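Local structure of CTP:phosphocholine Cytidylyltransferase (Streptococcus pneumoniae, 1JYK) at residues Gln167-Asp172 against Asn213-Asn218; Val194-Lys199 against Ile219-Val224. The protein catalyses the transfer of a cytidylyl group from CTP to phosphocholine, giving CDP-choline and pyrophosphate. All coordinates share one frame; numbering follows the deposited sequence.

Interaction 1: Gln167-Asp172 against Asn213-Asn218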
loop_
_atom_site.group_PDB
_atom_site.type_symbol
_atom_site.label_atom_id
_atom_site.label_comp_id
_atom_site.label_asym_id
_atom_site.label_seq_id
_atom_site.Cartn_x
_atom_site.Cartn_y
_atom_site.Cartn_z
ATOM N N GLN A 167 11.303 -9.635 -12.562
ATOM C CA GLN A 167 12.519 -9.347 -13.311
ATOM C C GLN A 167 12.675 -7.852 -13.508
ATOM O O GLN A 167 13.785 -7.342 -13.623
ATOM C CB GLN A 167 12.465 -10.035 -14.677
ATOM C CG GLN A 167 12.549 -11.545 -14.605
ATOM C CD GLN A 167 13.735 -12.020 -13.790
ATOM O OE1 GLN A 167 14.775 -11.366 -13.753
ATOM N NE2 GLN A 167 13.584 -13.157 -13.128
ATOM N N ASP A 168 11.548 -7.153 -13.547
ATOM C CA ASP A 168 11.549 -5.716 -13.740
ATOM C C ASP A 168 10.170 -5.163 -13.409
ATOM O O ASP A 168 9.195 -5.914 -13.296
ATOM C CB ASP A 168 11.883 -5.403 -15.200
ATOM C CG ASP A 168 12.495 -4.028 -15.379
ATOM O OD1 ASP A 168 12.600 -3.274 -14.387
ATOM O OD2 ASP A 168 12.873 -3.702 -16.524
ATOM N N ILE A 169 10.098 -3.849 -13.236
ATOM C CA ILE A 169 8.838 -3.170 -12.982
ATOM C C ILE A 169 8.861 -2.040 -13.994
ATOM O O ILE A 169 9.793 -1.240 -14.020
ATOM C CB ILE A 169 8.749 -2.613 -11.546
ATOM C CG1 ILE A 169 8.562 -3.771 -10.557
ATOM C CG2 ILE A 169 7.582 -1.634 -11.442
ATOM C CD1 ILE A 169 8.928 -3.433 -9.125
ATOM N N ILE A 170 7.840 -1.976 -14.833
ATOM C CA ILE A 170 7.810 -0.971 -15.877
ATOM C C ILE A 170 6.552 -0.122 -15.861
ATOM O O ILE A 170 5.579 -0.443 -15.170
ATOM C CB ILE A 170 7.931 -1.647 -17.253
ATOM C CG1 ILE A 170 6.744 -2.584 -17.478
ATOM C CG2 ILE A 170 9.215 -2.447 -17.323
ATOM C CD1 ILE A 170 6.637 -3.100 -18.878
ATOM N N VAL A 171 6.577 0.959 -16.637
ATOM C CA VAL A 171 5.438 1.857 -16.728
ATOM C C VAL A 171 4.841 1.876 -18.137
ATOM O O VAL A 171 3.718 2.341 -18.333
ATOM C CB VAL A 171 5.836 3.301 -16.347
ATOM C CG1 VAL A 171 6.778 3.285 -15.152
ATOM C CG2 VAL A 171 6.488 3.988 -17.532
ATOM N N ASP A 172 5.586 1.353 -19.106
ATOM C CA ASP A 172 5.146 1.350 -20.500
ATOM C C ASP A 172 4.115 0.294 -20.917
ATOM O O ASP A 172 4.434 -0.648 -21.658
ATOM C CB ASP A 172 6.364 1.246 -21.427
ATOM C CG ASP A 172 6.051 1.674 -22.857
ATOM O OD1 ASP A 172 4.933 2.168 -23.117
ATOM O OD2 ASP A 172 6.934 1.511 -23.727
ATOM N N ASN A 213 9.521 3.293 -5.986
ATOM C CA ASN A 213 10.710 3.553 -6.783
ATOM C C ASN A 213 11.851 2.780 -6.205
ATOM O O ASN A 213 12.850 2.513 -6.861
ATOM C CB ASN A 213 11.070 5.022 -6.750
ATOM C CG ASN A 213 10.426 5.785 -7.863
ATOM O OD1 ASN A 213 9.387 6.416 -7.679
ATOM N ND2 ASN A 213 11.035 5.736 -9.038
HETATM N N MSE A 214 11.720 2.376 -4.960
HETATM C CA MSE A 214 12.854 1.689 -4.449
HETATM C C MSE A 214 13.019 0.243 -4.673
HETATM O O MSE A 214 14.098 -0.317 -4.494
HETATM C CB MSE A 214 13.097 2.225 -3.085
HETATM C CG MSE A 214 14.266 3.031 -3.498
HETATM SE SE MSE A 214 14.674 3.958 -2.165
HETATM C CE MSE A 214 13.603 5.552 -2.858
ATOM N N VAL A 215 11.961 -0.328 -5.221
ATOM C CA VAL A 215 11.999 -1.699 -5.603
ATOM C C VAL A 215 12.253 -1.595 -7.112
ATOM O O VAL A 215 13.136 -2.265 -7.648
ATOM C CB VAL A 215 10.664 -2.374 -5.344
ATOM C CG1 VAL A 215 10.737 -3.840 -5.773
ATOM C CG2 VAL A 215 10.312 -2.258 -3.867
ATOM N N LYS A 216 11.499 -0.727 -7.780
ATOM C CA LYS A 216 11.631 -0.554 -9.227
ATOM C C LYS A 216 13.032 -0.161 -9.677
ATOM O O LYS A 216 13.583 -0.758 -10.603
ATOM C CB LYS A 216 10.647 0.500 -9.738
ATOM C CG LYS A 216 10.868 0.894 -11.199
ATOM C CD LYS A 216 9.824 1.899 -11.665
ATOM C CE LYS A 216 9.983 2.238 -13.138
ATOM N NZ LYS A 216 11.184 3.085 -13.387
ATOM N N ASP A 217 13.604 0.839 -9.014
ATOM C CA ASP A 217 14.927 1.345 -9.375
ATOM C C ASP A 217 16.112 0.501 -8.906
ATOM O O ASP A 217 17.256 0.829 -9.203
ATOM C CB ASP A 217 15.075 2.787 -8.870
ATOM C CG ASP A 217 14.068 3.742 -9.510
ATOM O OD1 ASP A 217 13.799 4.813 -8.928
ATOM O OD2 ASP A 217 13.538 3.435 -10.603
ATOM N N ASN A 218 15.845 -0.585 -8.188
ATOM C CA ASN A 218 16.909 -1.460 -7.692
ATOM C C ASN A 218 16.488 -2.921 -7.828
ATOM O O ASN A 218 17.047 -3.798 -7.178
ATOM C CB ASN A 218 17.191 -1.161 -6.212
ATOM C CG ASN A 218 17.553 0.295 -5.963
ATOM O OD1 ASN A 218 18.706 0.691 -6.137
ATOM N ND2 ASN A 218 16.570 1.098 -5.553
HETATM O O HOH W 1 13.617 -0.892 -13.503
#
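K216 lays its aliphatic chain across the flank of I169, and no direct hydrogen bond joins the two segments. The contact starts at the root of the lysine, where K216 CB lies 4.1 Å from I169 CB, and the methylenes then run past the strand's backbone carbonyl, K216 CE coming to 3.6 Å from I169 O. This course follows from the torsions: CG is anti to the backbone N (chi1 171°), the chain stays extended to CE, and it bends at the last bond. K216 CE also meets V171 CG1 at 3.9 Å, the two side chains crossing nearly at right angles. On the other flank of the patch, I169 CD1 packs on V215 CG1 at 3.8 Å.

A water supplies the polar link, donating to D168 OD1 at 2.7 Å and to K216 O at 2.9 Å. D168 OD1 also accepts from I169 N at 2.8 Å, a bent bond (137°) that meets the carboxylate from above its plane. Two bonds thus grip this oxygen at the classic beta bulge, where Q167 and D168 both face V159.

Helix 213-216 rests on strand 166-170, which pairs antiparallel with strand 157-160 in a two-stranded sheet. Y144 of strand 142-149 touches both I169 and V215, W156 touches V171 and K216, and M214 packs against helix 187-201.

Interaction 2: Val194-Lys199 against Ile219-Val224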
loop_
_atom_site.group_PDB
_atom_site.type_symbol
_atom_site.label_atom_id
_atom_site.label_comp_id
_atom_site.label_asym_id
_atom_site.label_seq_id
_atom_site.Cartn_x
_atom_site.Cartn_y
_atom_site.Cartn_z
ATOM N N VAL A 194 16.011 -0.605 2.814
ATOM C CA VAL A 194 16.280 0.473 3.764
ATOM C C VAL A 194 17.573 1.192 3.377
ATOM O O VAL A 194 17.669 2.417 3.474
ATOM C CB VAL A 194 16.390 -0.048 5.221
ATOM C CG1 VAL A 194 16.921 1.056 6.133
ATOM C CG2 VAL A 194 15.018 -0.518 5.713
ATOM N N SER A 195 18.562 0.429 2.929
ATOM C CA SER A 195 19.823 1.028 2.519
ATOM C C SER A 195 19.581 1.932 1.304
ATOM O O SER A 195 20.179 3.008 1.186
ATOM C CB SER A 195 20.844 -0.065 2.194
ATOM O OG SER A 195 20.636 -0.589 0.896
ATOM N N PHE A 196 18.698 1.502 0.406
ATOM C CA PHE A 196 18.371 2.297 -0.777
ATOM C C PHE A 196 17.616 3.548 -0.337
ATOM O O PHE A 196 17.786 4.629 -0.909
ATOM C CB PHE A 196 17.488 1.500 -1.747
ATOM C CG PHE A 196 18.120 0.238 -2.255
ATOM C CD1 PHE A 196 17.329 -0.855 -2.597
ATOM C CD2 PHE A 196 19.504 0.132 -2.386
ATOM C CE1 PHE A 196 17.905 -2.040 -3.062
ATOM C CE2 PHE A 196 20.090 -1.045 -2.849
ATOM C CZ PHE A 196 19.288 -2.134 -3.186
ATOM N N ILE A 197 16.778 3.389 0.682
ATOM C CA ILE A 197 15.993 4.498 1.210
ATOM C C ILE A 197 16.928 5.530 1.842
ATOM O O ILE A 197 16.810 6.728 1.574
ATOM C CB ILE A 197 14.980 4.008 2.275
ATOM C CG1 ILE A 197 13.792 3.324 1.583
ATOM C CG2 ILE A 197 14.527 5.180 3.146
ATOM C CD1 ILE A 197 12.852 2.595 2.530
ATOM N N ASP A 198 17.852 5.049 2.673
ATOM C CA ASP A 198 18.808 5.929 3.346
ATOM C C ASP A 198 19.553 6.737 2.300
ATOM O O ASP A 198 19.627 7.960 2.384
ATOM C CB ASP A 198 19.821 5.120 4.154
ATOM C CG ASP A 198 19.217 4.498 5.397
ATOM O OD1 ASP A 198 19.814 3.534 5.913
ATOM O OD2 ASP A 198 18.153 4.965 5.855
ATOM N N LYS A 199 20.092 6.041 1.305
ATOM C CA LYS A 199 20.842 6.685 0.228
ATOM C C LYS A 199 20.038 7.735 -0.527
ATOM O O LYS A 199 20.541 8.822 -0.798
ATOM C CB LYS A 199 21.364 5.635 -0.763
ATOM C CG LYS A 199 22.123 6.218 -1.959
ATOM C CD LYS A 199 22.428 5.144 -3.001
ATOM C CE LYS A 199 23.598 4.255 -2.571
ATOM N NZ LYS A 199 24.296 3.626 -3.734
ATOM N N ILE A 219 15.499 -3.171 -8.681
ATOM C CA ILE A 219 14.958 -4.514 -8.871
ATOM C C ILE A 219 15.996 -5.620 -9.070
ATOM O O ILE A 219 15.833 -6.730 -8.570
ATOM C CB ILE A 219 13.940 -4.516 -10.042
ATOM C CG1 ILE A 219 13.149 -5.826 -10.051
ATOM C CG2 ILE A 219 14.660 -4.291 -11.359
ATOM C CD1 ILE A 219 12.518 -6.178 -8.717
ATOM N N LYS A 220 17.069 -5.310 -9.786
ATOM C CA LYS A 220 18.132 -6.276 -10.058
ATOM C C LYS A 220 18.837 -6.769 -8.798
ATOM O O LYS A 220 19.537 -7.781 -8.830
ATOM C CB LYS A 220 19.160 -5.666 -11.021
ATOM C CG LYS A 220 18.767 -4.292 -11.594
ATOM C CD LYS A 220 18.542 -3.253 -10.489
ATOM C CE LYS A 220 17.953 -1.944 -11.010
ATOM N NZ LYS A 220 16.910 -2.101 -12.062
ATOM N N GLU A 221 18.650 -6.064 -7.688
ATOM C CA GLU A 221 19.277 -6.447 -6.420
ATOM C C GLU A 221 18.304 -7.110 -5.452
ATOM O O GLU A 221 18.709 -7.578 -4.388
ATOM C CB GLU A 221 19.857 -5.220 -5.717
ATOM C CG GLU A 221 20.579 -4.267 -6.625
ATOM C CD GLU A 221 21.879 -4.847 -7.108
ATOM O OE1 GLU A 221 22.526 -5.567 -6.317
ATOM O OE2 GLU A 221 22.248 -4.586 -8.274
ATOM N N LEU A 222 17.028 -7.145 -5.813
ATOM C CA LEU A 222 16.026 -7.703 -4.924
ATOM C C LEU A 222 15.325 -8.937 -5.451
ATOM O O LEU A 222 15.180 -9.119 -6.657
ATOM C CB LEU A 222 14.986 -6.629 -4.596
ATOM C CG LEU A 222 15.536 -5.277 -4.128
ATOM C CD1 LEU A 222 14.452 -4.204 -4.232
ATOM C CD2 LEU A 222 16.052 -5.407 -2.706
ATOM N N ASP A 223 14.897 -9.788 -4.526
ATOM C CA ASP A 223 14.174 -11.008 -4.861
ATOM C C ASP A 223 12.731 -10.795 -4.406
ATOM O O ASP A 223 12.437 -10.837 -3.207
ATOM C CB ASP A 223 14.774 -12.213 -4.132
ATOM C CG ASP A 223 16.165 -12.564 -4.628
ATOM O OD1 ASP A 223 16.533 -12.150 -5.748
ATOM O OD2 ASP A 223 16.894 -13.255 -3.894
ATOM N N VAL A 224 11.850 -10.546 -5.368
ATOM C CA VAL A 224 10.436 -10.320 -5.087
ATOM C C VAL A 224 9.619 -11.211 -6.007
ATOM O O VAL A 224 9.984 -11.431 -7.161
ATOM C CB VAL A 224 10.030 -8.852 -5.338
ATOM C CG1 VAL A 224 8.736 -8.533 -4.575
ATOM C CG2 VAL A 224 11.170 -7.918 -4.930
#
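F196 reaches from helix 187-201 to the turn at E221 and L222, across a gap of 10.4 Å between the CA atoms of F196 and E221, the nearest CA pair. Its CB leaves the helix toward that turn, and CG stands anti to the carbonyl carbon (chi1 -60°), which carries the ring outward. The far end of the ring makes the contact: F196 CE1 lies 3.9 Å from L222 CD2 and 4.2 Å from L222 CG, and F196 CZ lies 4.0 Å from E221 CB. Both partners sit at the ring edge, near its plane, so this is aliphatic packing against an aromatic rim and not a face-on CH-pi arrangement.

E221 ends a 3-10 turn, 219-221, and L222 follows it in the loop, its N bonded to I219 O at 3.0 Å. This connection leads from helix 213-216 into strand 224-228, which pairs parallel with strand 142-149 in the mixed sheet, consistent with the nucleotidyl transferase family.

E221 offers its CB, but the chain bends at chi2 (-71°) and the carboxylate turns off from the ring. The L222 and F196 side chains run antiparallel past one another, and L222 also touches T189, K192 and I193 of the same helix as F196, while K192 NZ hydrogen-bonds to E221 O.

In the fold
Interactions 1 and 2 lie 11 Å apart, centre to centre, and alternate along the chain in the order 167-172, 194-199, 213-218, 219-224; the last two are continuous. Both are partly buried. Interaction 1 buries 206 Å² and sets helix 213-216 against strand 166-170, adding a water bridge beside its aliphatic packing; interaction 2 buries 107 Å² and, within its two segments, rests on the edge of the F196 ring with no hydrogen bond. Each grades from buried residues, I169 and V215 or L222, to exposed ones, V171 or E221. They meet directly: V215 CA lies 3.8 Å from L222 CD1, and M214 and N218 pack on F196. Helix 213-216 therefore sits between strand 166-170 and helix 187-201.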